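Local coordinates for protein DELTA1-pyrroline-2-carboxylate reductase (Thermococcus litoralis DSM 5473, PDB 6T3E) that catalyses the NAD(P)H-dependent reduction of delta1-pyrroline-2-carboxylate to L-proline, at residues A58-R63 against G322-D327; L62-E67 against I75-S80. One frame throughout, in Å; residues are numbered along the deposited sequence.

Contact 1: residues A58-R63 against G322-D327. With PRO (proline), chain E; NAI (1,4-dihydronicotinamide adenine dinucleotide), chain F.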
ATOM      1  N   ALA B  58       1.788 -13.347  11.855  1.00 53.85           N
ATOM      2  CA  ALA B  58       1.539 -12.043  11.254  1.00 48.91           C
ATOM      3  C   ALA B  58       2.515 -11.799  10.118  1.00 55.04           C
ATOM      4  O   ALA B  58       3.707 -12.104  10.227  1.00 62.19           O
ATOM      5  CB  ALA B  58       1.670 -10.910  12.276  1.00 43.38           C
ATOM      6  N   LYS B  59       2.008 -11.223   9.038  1.00 52.26           N
ATOM      7  CA  LYS B  59       2.836 -10.789   7.921  1.00 50.77           C
ATOM      8  C   LYS B  59       2.772  -9.261   7.870  1.00 48.46           C
ATOM      9  O   LYS B  59       1.808  -8.687   7.355  1.00 48.60           O
ATOM     10  CB  LYS B  59       2.373 -11.434   6.621  1.00 48.14           C
ATOM     11  CG  LYS B  59       2.876 -12.839   6.451  1.00 49.45           C
ATOM     12  CD  LYS B  59       2.528 -13.383   5.091  1.00 51.14           C
ATOM     13  CE  LYS B  59       3.061 -14.794   4.947  1.00 51.88           C
ATOM     14  NZ  LYS B  59       2.482 -15.477   3.762  1.00 52.84           N
ATOM     15  N   VAL B  60       3.815  -8.615   8.386  1.00 46.37           N
ATOM     16  CA  VAL B  60       3.901  -7.155   8.439  1.00 44.96           C
ATOM     17  C   VAL B  60       5.153  -6.687   7.707  1.00 42.66           C
ATOM     18  O   VAL B  60       6.185  -6.426   8.345  1.00 43.33           O
ATOM     19  CB  VAL B  60       3.921  -6.631   9.882  1.00 46.20           C
ATOM     20  CG1 VAL B  60       3.494  -5.146   9.917  1.00 45.84           C
ATOM     21  CG2 VAL B  60       3.061  -7.490  10.774  1.00 43.10           C
ATOM     22  N   PRO B  61       5.109  -6.574   6.381  1.00 38.72           N
ATOM     23  CA  PRO B  61       6.227  -5.970   5.664  1.00 36.45           C
ATOM     24  C   PRO B  61       6.353  -4.522   6.086  1.00 38.34           C
ATOM     25  O   PRO B  61       5.379  -3.896   6.502  1.00 41.91           O
ATOM     26  CB  PRO B  61       5.813  -6.097   4.198  1.00 40.26           C
ATOM     27  CG  PRO B  61       4.305  -6.111   4.252  1.00 37.94           C
ATOM     28  CD  PRO B  61       3.936  -6.794   5.515  1.00 36.63           C
ATOM     29  N   LEU B  62       7.564  -3.991   5.998  1.00 39.53           N
ATOM     30  CA  LEU B  62       7.773  -2.611   6.399  1.00 40.91           C
ATOM     31  C   LEU B  62       6.905  -1.683   5.549  1.00 40.91           C
ATOM     32  O   LEU B  62       6.757  -1.883   4.341  1.00 42.64           O
ATOM     33  CB  LEU B  62       9.254  -2.250   6.276  1.00 40.85           C
ATOM     34  CG  LEU B  62       9.714  -0.836   6.638  1.00 34.92           C
ATOM     35  CD1 LEU B  62       9.484  -0.554   8.116  1.00 34.07           C
ATOM     36  CD2 LEU B  62      11.184  -0.702   6.288  1.00 29.02           C
ATOM     37  N   ARG B  63       6.272  -0.707   6.199  1.00 38.70           N
ATOM     38  CA  ARG B  63       5.373   0.191   5.480  1.00 41.43           C
ATOM     39  C   ARG B  63       6.149   1.049   4.478  1.00 43.30           C
ATOM     40  O   ARG B  63       7.328   1.366   4.670  1.00 43.62           O
ATOM     41  CB  ARG B  63       4.604   1.104   6.443  1.00 38.30           C
ATOM     42  CG  ARG B  63       5.470   2.065   7.289  1.00 36.90           C
ATOM     43  CD  ARG B  63       4.587   3.007   8.122  1.00 38.65           C
ATOM     44  NE  ARG B  63       5.276   3.571   9.280  1.00 43.82           N
ATOM     45  CZ  ARG B  63       4.666   4.154  10.310  1.00 46.25           C
ATOM     46  NH1 ARG B  63       3.346   4.256  10.339  1.00 44.33           N
ATOM     47  NH2 ARG B  63       5.375   4.625  11.330  1.00 50.13           N
ATOM     48  N   GLY B 322       3.869   3.409  14.967  1.00 48.71           N
ATOM     49  CA  GLY B 322       2.721   2.811  14.306  1.00 48.52           C
ATOM     50  C   GLY B 322       3.102   1.518  13.607  1.00 48.79           C
ATOM     51  O   GLY B 322       4.148   1.421  12.952  1.00 54.65           O
ATOM     52  N   LEU B 323       2.258   0.509  13.755  1.00 43.50           N
ATOM     53  CA  LEU B 323       2.460  -0.777  13.100  1.00 40.73           C
ATOM     54  C   LEU B 323       1.140  -1.226  12.482  1.00 37.85           C
ATOM     55  O   LEU B 323       0.075  -1.071  13.089  1.00 41.51           O
ATOM     56  CB  LEU B 323       2.997  -1.825  14.084  1.00 38.60           C
ATOM     57  CG  LEU B 323       3.632  -3.069  13.453  1.00 39.19           C
ATOM     58  CD1 LEU B 323       4.799  -2.725  12.537  1.00 34.25           C
ATOM     59  CD2 LEU B 323       4.051  -4.052  14.536  1.00 41.24           C
ATOM     60  N   ALA B 324       1.213  -1.798  11.277  1.00 27.69           N
ATOM     61  CA  ALA B 324       0.004  -2.073  10.508  1.00 27.61           C
ATOM     62  C   ALA B 324      -0.914  -3.090  11.173  1.00 28.74           C
ATOM     63  O   ALA B 324      -2.114  -3.106  10.869  1.00 30.61           O
ATOM     64  CB  ALA B 324       0.367  -2.552   9.099  1.00 28.54           C
ATOM     65  N   ILE B 325      -0.392  -3.941  12.063  1.00 32.58           N
ATOM     66  CA  ILE B 325      -1.246  -4.948  12.691  1.00 37.54           C
ATOM     67  C   ILE B 325      -2.306  -4.291  13.554  1.00 45.45           C
ATOM     68  O   ILE B 325      -3.395  -4.850  13.744  1.00 47.63           O
ATOM     69  CB  ILE B 325      -0.431  -5.955  13.520  1.00 31.89           C
ATOM     70  CG1 ILE B 325       0.270  -5.265  14.690  1.00 31.01           C
ATOM     71  CG2 ILE B 325       0.540  -6.690  12.654  1.00 29.19           C
ATOM     72  CD1 ILE B 325       0.814  -6.245  15.711  1.00 33.69           C
ATOM     73  N   GLU B 326      -2.002  -3.123  14.124  1.00 45.93           N
ATOM     74  CA  GLU B 326      -2.986  -2.441  14.953  1.00 48.42           C
ATOM     75  C   GLU B 326      -4.170  -1.958  14.124  1.00 44.16           C
ATOM     76  O   GLU B 326      -5.312  -1.979  14.600  1.00 39.02           O
ATOM     77  CB  GLU B 326      -2.314  -1.288  15.694  1.00 52.65           C
ATOM     78  CG  GLU B 326      -0.874  -1.596  16.100  1.00 57.05           C
ATOM     79  CD  GLU B 326      -0.096  -0.383  16.583  1.00 58.08           C
ATOM     80  OE1 GLU B 326      -0.335   0.743  16.100  1.00 56.83           O
ATOM     81  OE2 GLU B 326       0.769  -0.564  17.460  1.00 60.42           O
ATOM     82  N   ASP B 327      -3.933  -1.565  12.873  1.00 42.94           N
ATOM     83  CA  ASP B 327      -5.048  -1.196  12.015  1.00 40.80           C
ATOM     84  C   ASP B 327      -5.869  -2.420  11.633  1.00 43.24           C
ATOM     85  O   ASP B 327      -7.103  -2.377  11.679  1.00 43.78           O
ATOM     86  CB  ASP B 327      -4.539  -0.467  10.772  1.00 42.27           C
ATOM     87  CG  ASP B 327      -3.564   0.651  11.110  1.00 43.66           C
ATOM     88  OD1 ASP B 327      -3.951   1.580  11.858  1.00 43.28           O
ATOM     89  OD2 ASP B 327      -2.406   0.589  10.634  1.00 41.24           O
TER
HETATM   90  N   PRO E 401       2.327   7.622  11.618  1.00 45.38           N
HETATM   91  CA  PRO E 401       0.895   7.447  11.881  1.00 46.29           C
HETATM   92  C   PRO E 401       0.380   6.026  11.669  1.00 50.98           C
HETATM   93  O   PRO E 401       1.132   5.039  11.666  1.00 51.27           O
HETATM   94  CB  PRO E 401       0.251   8.402  10.878  1.00 44.23           C
HETATM   95  CG  PRO E 401       1.234   9.525  10.761  1.00 43.63           C
HETATM   96  CD  PRO E 401       2.613   8.937  11.011  1.00 45.22           C
HETATM   97  OXT PRO E 401      -0.823   5.835  11.491  1.00 53.03           O
HETATM   98  PA  NAI F 402      -2.074  17.365  15.629  1.00 31.72           P
HETATM   99  O1A NAI F 402      -1.559  18.402  14.664  1.00 29.19           O
HETATM  100  O2A NAI F 402      -3.590  17.333  15.590  1.00 40.13           O
HETATM  101  O5B NAI F 402      -1.517  17.595  17.160  1.00 33.81           O
HETATM  102  C5B NAI F 402      -0.131  17.908  17.239  1.00 38.51           C
HETATM  103  C4B NAI F 402       0.111  18.836  18.509  1.00 42.55           C
HETATM  104  O4B NAI F 402       1.376  18.985  18.722  1.00 43.09           O
HETATM  105  C3B NAI F 402      -0.445  20.249  18.218  1.00 43.60           C
HETATM  106  O3B NAI F 402      -1.378  20.551  19.153  1.00 44.35           O
HETATM  107  C2B NAI F 402       0.799  21.158  18.296  1.00 38.88           C
HETATM  108  O2B NAI F 402       0.422  22.545  18.766  1.00 33.85           O
HETATM  109  C1B NAI F 402       1.552  20.536  19.159  1.00 42.64           C
HETATM  110  N9A NAI F 402       2.934  20.922  19.064  1.00 40.24           N
HETATM  111  C8A NAI F 402       3.610  20.936  17.912  1.00 38.55           C
HETATM  112  N7A NAI F 402       4.847  21.338  18.179  1.00 38.48           N
HETATM  113  C5A NAI F 402       4.939  21.570  19.499  1.00 38.73           C
HETATM  114  C6A NAI F 402       5.996  21.996  20.267  1.00 44.54           C
HETATM  115  N6A NAI F 402       7.365  22.348  19.940  1.00 47.56           N
HETATM  116  N1A NAI F 402       5.846  22.158  21.580  1.00 47.41           N
HETATM  117  C2A NAI F 402       4.646  21.886  22.149  1.00 48.92           C
HETATM  118  N3A NAI F 402       3.604  21.463  21.390  1.00 44.31           N
HETATM  119  C4A NAI F 402       3.765  21.313  20.051  1.00 38.15           C
HETATM  120  O3  NAI F 402      -1.442  15.915  15.111  1.00 36.86           O
HETATM  121  PN  NAI F 402      -1.687  14.473  15.908  1.00 35.12           P
HETATM  122  O1N NAI F 402      -2.726  13.742  15.081  1.00 31.24           O
HETATM  123  O2N NAI F 402      -2.116  14.698  17.331  1.00 33.90           O
HETATM  124  O5D NAI F 402      -0.295  13.635  15.916  1.00 37.88           O
HETATM  125  C5D NAI F 402       0.596  13.893  16.938  1.00 38.37           C
HETATM  126  C4D NAI F 402       1.929  13.166  16.614  1.00 39.06           C
HETATM  127  O4D NAI F 402       1.793  11.855  16.666  1.00 36.66           O
HETATM  128  C3D NAI F 402       2.361  13.486  15.176  1.00 36.72           C
HETATM  129  O3D NAI F 402       3.729  13.677  15.152  1.00 36.34           O
HETATM  130  C2D NAI F 402       2.027  12.218  14.376  1.00 37.62           C
HETATM  131  O2D NAI F 402       2.923  12.173  13.138  1.00 25.91           O
HETATM  132  C1D NAI F 402       2.275  11.270  15.241  1.00 38.30           C
HETATM  133  N1N NAI F 402       1.482  10.067  14.937  1.00 42.26           N
HETATM  134  C2N NAI F 402       2.059   8.741  15.061  1.00 42.10           C
HETATM  135  C3N NAI F 402       1.129   7.505  15.213  1.00 37.87           C
HETATM  136  C7N NAI F 402       1.734   6.302  15.985  1.00 35.60           C
HETATM  137  O7N NAI F 402       2.806   6.432  16.449  1.00 38.91           O
HETATM  138  N7N NAI F 402       0.976   5.038  16.128  1.00 33.93           N
HETATM  139  C4N NAI F 402      -0.377   7.674  15.222  1.00 33.91           C
HETATM  140  C5N NAI F 402      -0.851   8.976  14.563  1.00 32.76           C
HETATM  141  C6N NAI F 402       0.102  10.183  14.505  1.00 42.36           C
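Val60 carries the apolar half of this contact, its two methyls splitting their work between the loop and the start of the helix. CG1, placed anti to the backbone N (chi1 -159°), lies 3.8 Å from Leu323 CD1 and 4.1 Å from Ala324 CB. CG2 meets Ile325 CG2, the two side chains crossing at about a right angle. Ala58 extends the patch, its CB 4.4 Å from Ile325 CG2.

The polar half belongs to Arg63 and Gly322. Arg63 runs extended from CG to NE and brings NH1 to 2.7 Å from O of the bound proline, a hydrogen bond bent to 137° at the proton. That oxygen lies at the edge of the guanidinium, in its plane, whereas Gly322 O sits over one face, offset toward the rim and 3.8 Å from NH2. No hydrogen bond joins that pair; NE in a salt bridge with Glu276, NH2 on the Val321 carbonyl and NH1 on the proline probably fix the rotation of the group. An alanine in place of Arg63 is likely to leave one proline carboxylate oxygen without this donor and Glu276 without its charged mate.

Gly322 lies beside both ligands, Gly322 CA being 3.8 Å from O of the proline and 3.4 Å from NAI N7N, the carboxamide nitrogen of NADH. A modelled CB would run into the proline oxygen, and at these backbone angles it would also jam against the preceding carbonyl O, which alone calls for glycine.

The contact sets strand 58-68, outermost in the mixed sheet within this chain, at its opening residues and the loop interrupting it, against the N-terminal end of helix 324-341. Phe50 of helix 39-54 packs on Leu323 and Ile325, while Leu82 of strand 73-82 touches both Ala58 and Ile325.

Contact 2: residues L62-E67 against I75-S80. With PRO (proline), chain E.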
ATOM      1  N   LEU B  62       7.564  -3.991   5.998  1.00 39.53           N
ATOM      2  CA  LEU B  62       7.773  -2.611   6.399  1.00 40.91           C
ATOM      3  C   LEU B  62       6.905  -1.683   5.549  1.00 40.91           C
ATOM      4  O   LEU B  62       6.757  -1.883   4.341  1.00 42.64           O
ATOM      5  CB  LEU B  62       9.254  -2.250   6.276  1.00 40.85           C
ATOM      6  CG  LEU B  62       9.714  -0.836   6.638  1.00 34.92           C
ATOM      7  CD1 LEU B  62       9.484  -0.554   8.116  1.00 34.07           C
ATOM      8  CD2 LEU B  62      11.184  -0.702   6.288  1.00 29.02           C
ATOM      9  N   ARG B  63       6.272  -0.707   6.199  1.00 38.70           N
ATOM     10  CA  ARG B  63       5.373   0.191   5.480  1.00 41.43           C
ATOM     11  C   ARG B  63       6.149   1.049   4.478  1.00 43.30           C
ATOM     12  O   ARG B  63       7.328   1.366   4.670  1.00 43.62           O
ATOM     13  CB  ARG B  63       4.604   1.104   6.443  1.00 38.30           C
ATOM     14  CG  ARG B  63       5.470   2.065   7.289  1.00 36.90           C
ATOM     15  CD  ARG B  63       4.587   3.007   8.122  1.00 38.65           C
ATOM     16  NE  ARG B  63       5.276   3.571   9.280  1.00 43.82           N
ATOM     17  CZ  ARG B  63       4.666   4.154  10.310  1.00 46.25           C
ATOM     18  NH1 ARG B  63       3.346   4.256  10.339  1.00 44.33           N
ATOM     19  NH2 ARG B  63       5.375   4.625  11.330  1.00 50.13           N
ATOM     20  N   THR B  64       5.460   1.426   3.403  1.00 39.16           N
ATOM     21  CA  THR B  64       6.021   2.243   2.340  1.00 35.16           C
ATOM     22  C   THR B  64       5.675   3.706   2.605  1.00 37.43           C
ATOM     23  O   THR B  64       4.504   4.040   2.820  1.00 35.10           O
ATOM     24  CB  THR B  64       5.475   1.782   0.991  1.00 34.80           C
ATOM     25  OG1 THR B  64       5.934   0.452   0.728  1.00 38.47           O
ATOM     26  CG2 THR B  64       5.945   2.694  -0.125  1.00 33.55           C
ATOM     27  N   ILE B  65       6.691   4.568   2.633  1.00 36.33           N
ATOM     28  CA  ILE B  65       6.504   5.997   2.878  1.00 34.84           C
ATOM     29  C   ILE B  65       6.890   6.769   1.624  1.00 31.73           C
ATOM     30  O   ILE B  65       8.026   6.663   1.146  1.00 29.02           O
ATOM     31  CB  ILE B  65       7.314   6.482   4.088  1.00 33.70           C
ATOM     32  CG1 ILE B  65       6.961   5.659   5.324  1.00 30.07           C
ATOM     33  CG2 ILE B  65       7.049   7.966   4.350  1.00 35.02           C
ATOM     34  CD1 ILE B  65       7.558   6.207   6.587  1.00 27.00           C
ATOM     35  N   ILE B  66       5.953   7.557   1.103  1.00 31.31           N
ATOM     36  CA  ILE B  66       6.214   8.477   0.004  1.00 29.88           C
ATOM     37  C   ILE B  66       6.146   9.884   0.568  1.00 32.33           C
ATOM     38  O   ILE B  66       5.099  10.313   1.070  1.00 35.79           O
ATOM     39  CB  ILE B  66       5.215   8.310  -1.148  1.00 30.80           C
ATOM     40  CG1 ILE B  66       5.359   6.934  -1.794  1.00 29.47           C
ATOM     41  CG2 ILE B  66       5.404   9.424  -2.179  1.00 28.98           C
ATOM     42  CD1 ILE B  66       4.547   6.783  -3.054  1.00 27.25           C
ATOM     43  N   GLU B  67       7.256  10.600   0.484  1.00 34.49           N
ATOM     44  CA  GLU B  67       7.321  11.970   0.972  1.00 35.95           C
ATOM     45  C   GLU B  67       6.898  12.905  -0.154  1.00 36.36           C
ATOM     46  O   GLU B  67       7.461  12.860  -1.253  1.00 36.05           O
ATOM     47  CB  GLU B  67       8.728  12.300   1.465  1.00 38.73           C
ATOM     48  CG  GLU B  67       8.995  13.790   1.609  1.00 46.24           C
ATOM     49  CD  GLU B  67      10.292  14.095   2.343  1.00 48.01           C
ATOM     50  OE1 GLU B  67      11.242  13.284   2.275  1.00 50.23           O
ATOM     51  OE2 GLU B  67      10.353  15.150   2.996  1.00 50.07           O
ATOM     52  N   ILE B  75       2.725  10.373   2.880  1.00 39.63           N
ATOM     53  CA  ILE B  75       1.643   9.402   2.769  1.00 33.16           C
ATOM     54  C   ILE B  75       2.212   8.016   3.051  1.00 35.70           C
ATOM     55  O   ILE B  75       3.272   7.649   2.525  1.00 29.46           O
ATOM     56  CB  ILE B  75       0.931   9.458   1.405  1.00 31.08           C
ATOM     57  CG1 ILE B  75      -0.171   8.402   1.356  1.00 38.01           C
ATOM     58  CG2 ILE B  75       1.891   9.306   0.260  1.00 31.39           C
ATOM     59  CD1 ILE B  75      -1.354   8.815   0.531  1.00 44.65           C
ATOM     60  N   LEU B  76       1.529   7.266   3.918  1.00 36.78           N
ATOM     61  CA  LEU B  76       2.038   6.003   4.439  1.00 34.55           C
ATOM     62  C   LEU B  76       1.099   4.861   4.051  1.00 34.26           C
ATOM     63  O   LEU B  76      -0.110   4.928   4.296  1.00 35.69           O
ATOM     64  CB  LEU B  76       2.217   6.105   5.961  1.00 35.14           C
ATOM     65  CG  LEU B  76       3.353   7.009   6.490  1.00 35.66           C
ATOM     66  CD1 LEU B  76       2.985   8.520   6.574  1.00 35.59           C
ATOM     67  CD2 LEU B  76       3.884   6.523   7.832  1.00 33.30           C
ATOM     68  N   TYR B  77       1.664   3.789   3.499  1.00 32.44           N
ATOM     69  CA  TYR B  77       0.903   2.621   3.056  1.00 29.34           C
ATOM     70  C   TYR B  77       1.305   1.437   3.930  1.00 30.43           C
ATOM     71  O   TYR B  77       2.447   0.966   3.859  1.00 24.12           O
ATOM     72  CB  TYR B  77       1.147   2.358   1.568  1.00 27.27           C
ATOM     73  CG  TYR B  77       0.923   3.601   0.735  1.00 30.51           C
ATOM     74  CD1 TYR B  77      -0.342   3.913   0.242  1.00 35.47           C
ATOM     75  CD2 TYR B  77       1.957   4.488   0.484  1.00 30.91           C
ATOM     76  CE1 TYR B  77      -0.559   5.067  -0.498  1.00 32.95           C
ATOM     77  CE2 TYR B  77       1.750   5.648  -0.253  1.00 31.91           C
ATOM     78  CZ  TYR B  77       0.496   5.926  -0.744  1.00 32.96           C
ATOM     79  OH  TYR B  77       0.299   7.070  -1.476  1.00 31.57           O
ATOM     80  N   MET B  78       0.350   0.966   4.750  1.00 32.90           N
ATOM     81  CA  MET B  78       0.589   0.023   5.844  1.00 35.67           C
ATOM     82  C   MET B  78      -0.297  -1.206   5.676  1.00 34.60           C
ATOM     83  O   MET B  78      -1.368  -1.302   6.296  1.00 35.82           O
ATOM     84  CB  MET B  78       0.337   0.677   7.207  1.00 39.81           C
ATOM     85  CG  MET B  78       1.058   2.010   7.422  1.00 40.73           C
ATOM     86  SD  MET B  78       0.611   2.895   8.934  1.00 40.45           S
ATOM     87  CE  MET B  78       1.096   1.741  10.215  1.00 41.17           C
ATOM     88  N   PRO B  79       0.122  -2.169   4.867  1.00 36.47           N
ATOM     89  CA  PRO B  79      -0.606  -3.436   4.757  1.00 38.78           C
ATOM     90  C   PRO B  79      -0.151  -4.480   5.770  1.00 40.12           C
ATOM     91  O   PRO B  79       0.980  -4.467   6.262  1.00 45.13           O
ATOM     92  CB  PRO B  79      -0.281  -3.880   3.323  1.00 40.49           C
ATOM     93  CG  PRO B  79       1.089  -3.323   3.064  1.00 37.28           C
ATOM     94  CD  PRO B  79       1.222  -2.061   3.888  1.00 36.01           C
ATOM     95  N   SER B  80      -1.071  -5.378   6.119  1.00 39.82           N
ATOM     96  CA  SER B  80      -0.706  -6.469   7.015  1.00 42.18           C
ATOM     97  C   SER B  80      -1.755  -7.567   6.933  1.00 46.76           C
ATOM     98  O   SER B  80      -2.916  -7.318   6.599  1.00 52.30           O
ATOM     99  CB  SER B  80      -0.538  -6.008   8.470  1.00 44.24           C
ATOM    100  OG  SER B  80      -1.783  -5.850   9.118  1.00 46.49           O
TER
HETATM  101  N   PRO E 401       2.327   7.622  11.618  1.00 45.38           N
HETATM  102  CA  PRO E 401       0.895   7.447  11.881  1.00 46.29           C
HETATM  103  C   PRO E 401       0.380   6.026  11.669  1.00 50.98           C
HETATM  104  O   PRO E 401       1.132   5.039  11.666  1.00 51.27           O
HETATM  105  CB  PRO E 401       0.251   8.402  10.878  1.00 44.23           C
HETATM  106  CG  PRO E 401       1.234   9.525  10.761  1.00 43.63           C
HETATM  107  CD  PRO E 401       2.613   8.937  11.011  1.00 45.22           C
HETATM  108  OXT PRO E 401      -0.823   5.835  11.491  1.00 53.03           O
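Thr64 O gathers three neighbours from the facing strand. Tyr77 N donates to it at 2.9 Å, in the carbonyl plane and nearly straight (167°); the CA-H of Leu76 approaches at 3.5 Å from Leu76 CA to Thr64 O, and the Tyr77 ring turns its CD2 edge to the same oxygen. The reciprocal bond, Thr64 N to Tyr77 O, makes this an antiparallel hydrogen-bonded pair. Ile66 with Ile75 forms another, Ile66 N to Ile75 O spanning 3.0 Å and Ile75 N returning a bond to Ile66 O, so four backbone bonds join these two segments. The non-hydrogen-bonded pair Ile65 with Leu76 falls between them.

On the face bearing Ile65 and Leu76, these two side chains lie alongside each other, CD1 of Ile65 3.9 Å from CD2 of Leu76. The latter methyl also covers a face of the Arg63 guanidinium, 3.5 Å from Arg63 CZ. Met78 runs beside Arg63 in the same direction, and bending at chi3 (61°) carries its CE back near Arg63 NH1; its SD accepts only a weak, 3.4 Å bond from that nitrogen.

Methyl and thioether thus flank the guanidinium and probably steer NH1 to the carboxylate, while Glu276 would offset part of its charge.

How the contacts relate
Arg63 belongs to both contacts: strand 58-68 reaches helix 324-341 through contact 1 and strand 73-82 through contact 2, the centres of the two lying about 9 Å apart. They also touch directly. Ala324 CB packs 3.5 Å from Met78 O, and Asp327 OD2 lies 3.7 Å from Met78 CE, placing helix start and hairpin together beside the proline pocket. A weak hydrogen bond, 3.3 Å from Ser80 OG to Ala324 O, supports the same junction. Lys91 and Arg134, which also hydrogen-bond to the proline, form salt bridges with Asp327, so the helix of contact 1 is linked to further ligand-binding residues. Contact 1 alone meets NADH, through Gly322.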